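PDB 1W5R: arylamine n-acetyltransferase from Mycobacterium smegmatis, which catalyses transfer of an acetyl group from acetyl-coenzyme A to the amino nitrogen of arylamines. Local coordinates for residues Leu138-Arg143 / Gln150-Glu155. The protein carries 1 engineered substitution. Numbering follows the deposited sequence.
Sequences LTSPIR and QQTRHE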
loop_
_atom_site.group_PDB
_atom_site.type_symbol
_atom_site.label_atom_id
_atom_site.label_comp_id
_atom_site.label_asym_id
_atom_site.label_seq_id
_atom_site.Cartn_x
_atom_site.Cartn_y
_atom_site.Cartn_z
ATOM N N LEU A 138 12.052 -17.293 -7.510
ATOM C CA LEU A 138 13.446 -16.883 -7.730
ATOM C C LEU A 138 13.569 -15.862 -8.848
ATOM O O LEU A 138 12.965 -16.018 -9.905
ATOM C CB LEU A 138 14.314 -18.080 -8.088
ATOM C CG LEU A 138 14.939 -18.882 -6.948
ATOM C CD1 LEU A 138 15.542 -20.175 -7.463
ATOM C CD2 LEU A 138 16.018 -18.073 -6.235
ATOM N N THR A 139 14.363 -14.817 -8.593
ATOM C CA THR A 139 14.554 -13.744 -9.560
ATOM C C THR A 139 15.951 -13.751 -10.172
ATOM O O THR A 139 16.304 -12.856 -10.959
ATOM C CB THR A 139 14.263 -12.379 -8.921
ATOM O OG1 THR A 139 15.183 -12.146 -7.844
ATOM C CG2 THR A 139 12.793 -12.329 -8.419
ATOM N N SER A 140 16.716 -14.783 -9.828
ATOM C CA SER A 140 18.001 -15.088 -10.465
ATOM C C SER A 140 18.075 -16.591 -10.596
ATOM O O SER A 140 17.461 -17.307 -9.812
ATOM C CB SER A 140 19.180 -14.674 -9.562
ATOM O OG SER A 140 19.126 -13.316 -9.203
ATOM N N PRO A 141 18.889 -17.089 -11.545
ATOM C CA PRO A 141 19.288 -18.481 -11.447
ATOM C C PRO A 141 20.232 -18.608 -10.252
ATOM O O PRO A 141 20.978 -17.661 -9.960
ATOM C CB PRO A 141 20.064 -18.718 -12.749
ATOM C CG PRO A 141 20.561 -17.395 -13.153
ATOM C CD PRO A 141 19.534 -16.394 -12.679
ATOM N N ILE A 142 20.195 -19.735 -9.552
ATOM C CA ILE A 142 21.167 -19.977 -8.478
ATOM C C ILE A 142 21.853 -21.300 -8.732
ATOM O O ILE A 142 21.346 -22.126 -9.492
ATOM C CB ILE A 142 20.542 -19.928 -7.046
ATOM C CG1 ILE A 142 19.568 -21.097 -6.816
ATOM C CG2 ILE A 142 19.882 -18.570 -6.783
ATOM C CD1 ILE A 142 19.053 -21.212 -5.388
ATOM N N ARG A 143 23.021 -21.499 -8.132
ATOM C CA ARG A 143 23.722 -22.768 -8.302
ATOM C C ARG A 143 22.926 -23.875 -7.641
ATOM O O ARG A 143 22.503 -23.742 -6.505
ATOM C CB ARG A 143 25.151 -22.706 -7.750
ATOM C CG ARG A 143 26.017 -21.631 -8.386
ATOM C CD ARG A 143 27.492 -21.801 -8.042
ATOM N NE ARG A 143 27.674 -22.041 -6.610
ATOM C CZ ARG A 143 27.635 -21.095 -5.674
ATOM N NH1 ARG A 143 27.413 -19.829 -6.005
ATOM N NH2 ARG A 143 27.812 -21.415 -4.398
ATOM N N GLN A 150 22.848 -18.008 -1.058
ATOM C CA GLN A 150 23.150 -17.387 -2.330
ATOM C C GLN A 150 22.342 -16.117 -2.505
ATOM O O GLN A 150 21.117 -16.117 -2.310
ATOM C CB GLN A 150 22.853 -18.355 -3.477
ATOM C CG GLN A 150 23.639 -19.655 -3.410
ATOM C CD GLN A 150 23.453 -20.491 -4.656
ATOM O OE1 GLN A 150 23.750 -20.042 -5.765
ATOM N NE2 GLN A 150 22.947 -21.711 -4.482
ATOM N N GLN A 151 23.020 -15.027 -2.855
ATOM C CA GLN A 151 22.352 -13.773 -3.175
ATOM C C GLN A 151 21.649 -13.875 -4.526
ATOM O O GLN A 151 22.049 -14.666 -5.405
ATOM C CB GLN A 151 23.343 -12.597 -3.164
ATOM C CG GLN A 151 24.119 -12.399 -1.825
ATOM C CD GLN A 151 23.212 -12.129 -0.609
ATOM O OE1 GLN A 151 22.092 -11.608 -0.738
ATOM N NE2 GLN A 151 23.716 -12.448 0.582
ATOM N N THR A 152 20.583 -13.091 -4.663
ATOM C CA THR A 152 19.814 -12.969 -5.907
ATOM C C THR A 152 19.565 -11.480 -6.177
ATOM O O THR A 152 20.083 -10.611 -5.449
ATOM C CB THR A 152 18.445 -13.703 -5.801
ATOM O OG1 THR A 152 17.554 -12.965 -4.945
ATOM C CG2 THR A 152 18.629 -15.134 -5.268
ATOM N N ARG A 153 18.753 -11.180 -7.196
ATOM C CA ARG A 153 18.344 -9.794 -7.468
ATOM C C ARG A 153 17.515 -9.195 -6.331
ATOM O O ARG A 153 17.362 -7.974 -6.245
ATOM C CB ARG A 153 17.556 -9.666 -8.782
ATOM C CG ARG A 153 18.298 -10.041 -10.047
ATOM C CD ARG A 153 17.541 -9.589 -11.289
ATOM N NE ARG A 153 16.169 -10.105 -11.349
ATOM C CZ ARG A 153 15.070 -9.363 -11.499
ATOM N NH1 ARG A 153 15.123 -8.038 -11.615
ATOM N NH2 ARG A 153 13.889 -9.957 -11.545
ATOM N N HIS A 154 16.970 -10.056 -5.472
ATOM C CA HIS A 154 16.134 -9.637 -4.353
ATOM C C HIS A 154 16.715 -10.220 -3.066
ATOM O O HIS A 154 17.821 -9.819 -2.684
ATOM C CB HIS A 154 14.656 -10.001 -4.605
ATOM C CG HIS A 154 14.104 -9.374 -5.849
ATOM N ND1 HIS A 154 13.188 -8.347 -5.839
ATOM C CD2 HIS A 154 14.406 -9.596 -7.151
ATOM C CE1 HIS A 154 12.918 -7.991 -7.088
ATOM N NE2 HIS A 154 13.646 -8.736 -7.900
ATOM N N GLU A 155 16.020 -11.161 -2.424
ATOM C CA GLU A 155 16.433 -11.690 -1.112
ATOM C C GLU A 155 17.434 -12.821 -1.286
ATOM O O GLU A 155 17.506 -13.436 -2.352
ATOM C CB GLU A 155 15.232 -12.256 -0.323
ATOM C CG GLU A 155 14.020 -11.377 -0.246
ATOM C CD GLU A 155 13.040 -11.621 -1.382
ATOM O OE1 GLU A 155 13.446 -12.095 -2.463
ATOM O OE2 GLU A 155 11.859 -11.290 -1.197
HETATM O O HOH W 1 14.990 -13.994 -5.914
#
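Arg153 runs along Thr139, its CB and CG also passing Ser140 OG. Its CB lies 3.6 Å from Thr139 OG1, and CG, anti to its own carbonyl carbon (chi1 -63°), passes alongside Ser140 OG. CD moves on to the carbonyl of Thr139, where NE gives a nearly straight hydrogen bond to Thr139 O (2.8 Å, 164°). That oxygen lies in the guanidinium plane, at its edge, although the donor is tilted 24° from the carbonyl plane. A bend at chi3 brings NH2 to within 3.6 Å of Thr139 CB, and NH1 ends in a salt bridge with Asp218. The backbone N of Arg153 is held too, by a hydrogen bond to Ser140 OG (3.0 Å). Strands 142-143 and 149-150 are the two outermost strands of one antiparallel sheet, and here side chains bridge the two edges, consistent with the barrel-like beta domain of this family. At the strand end of the contact the primary amide of Gln150 stands in for a neighbouring strand: OE1 accepts from Arg143 N (2.9 Å) and NE2 donates to Arg143 O (2.9 Å), both bonds on carbonyl lone pairs, which fixes the amide's rotation. Gln150 OE1 lies over one face of the Arg143 guanidinium, toward its rim, while NE pairs with Glu145. Midway, Thr152 CG2 touches Leu138 CD2 and Ile142 CG2. Thr152 OG1 accepts from His154 N in an ST turn, donates to Glu155 O (2.6 Å) and takes a further bond from a water that accepts from Thr139 N.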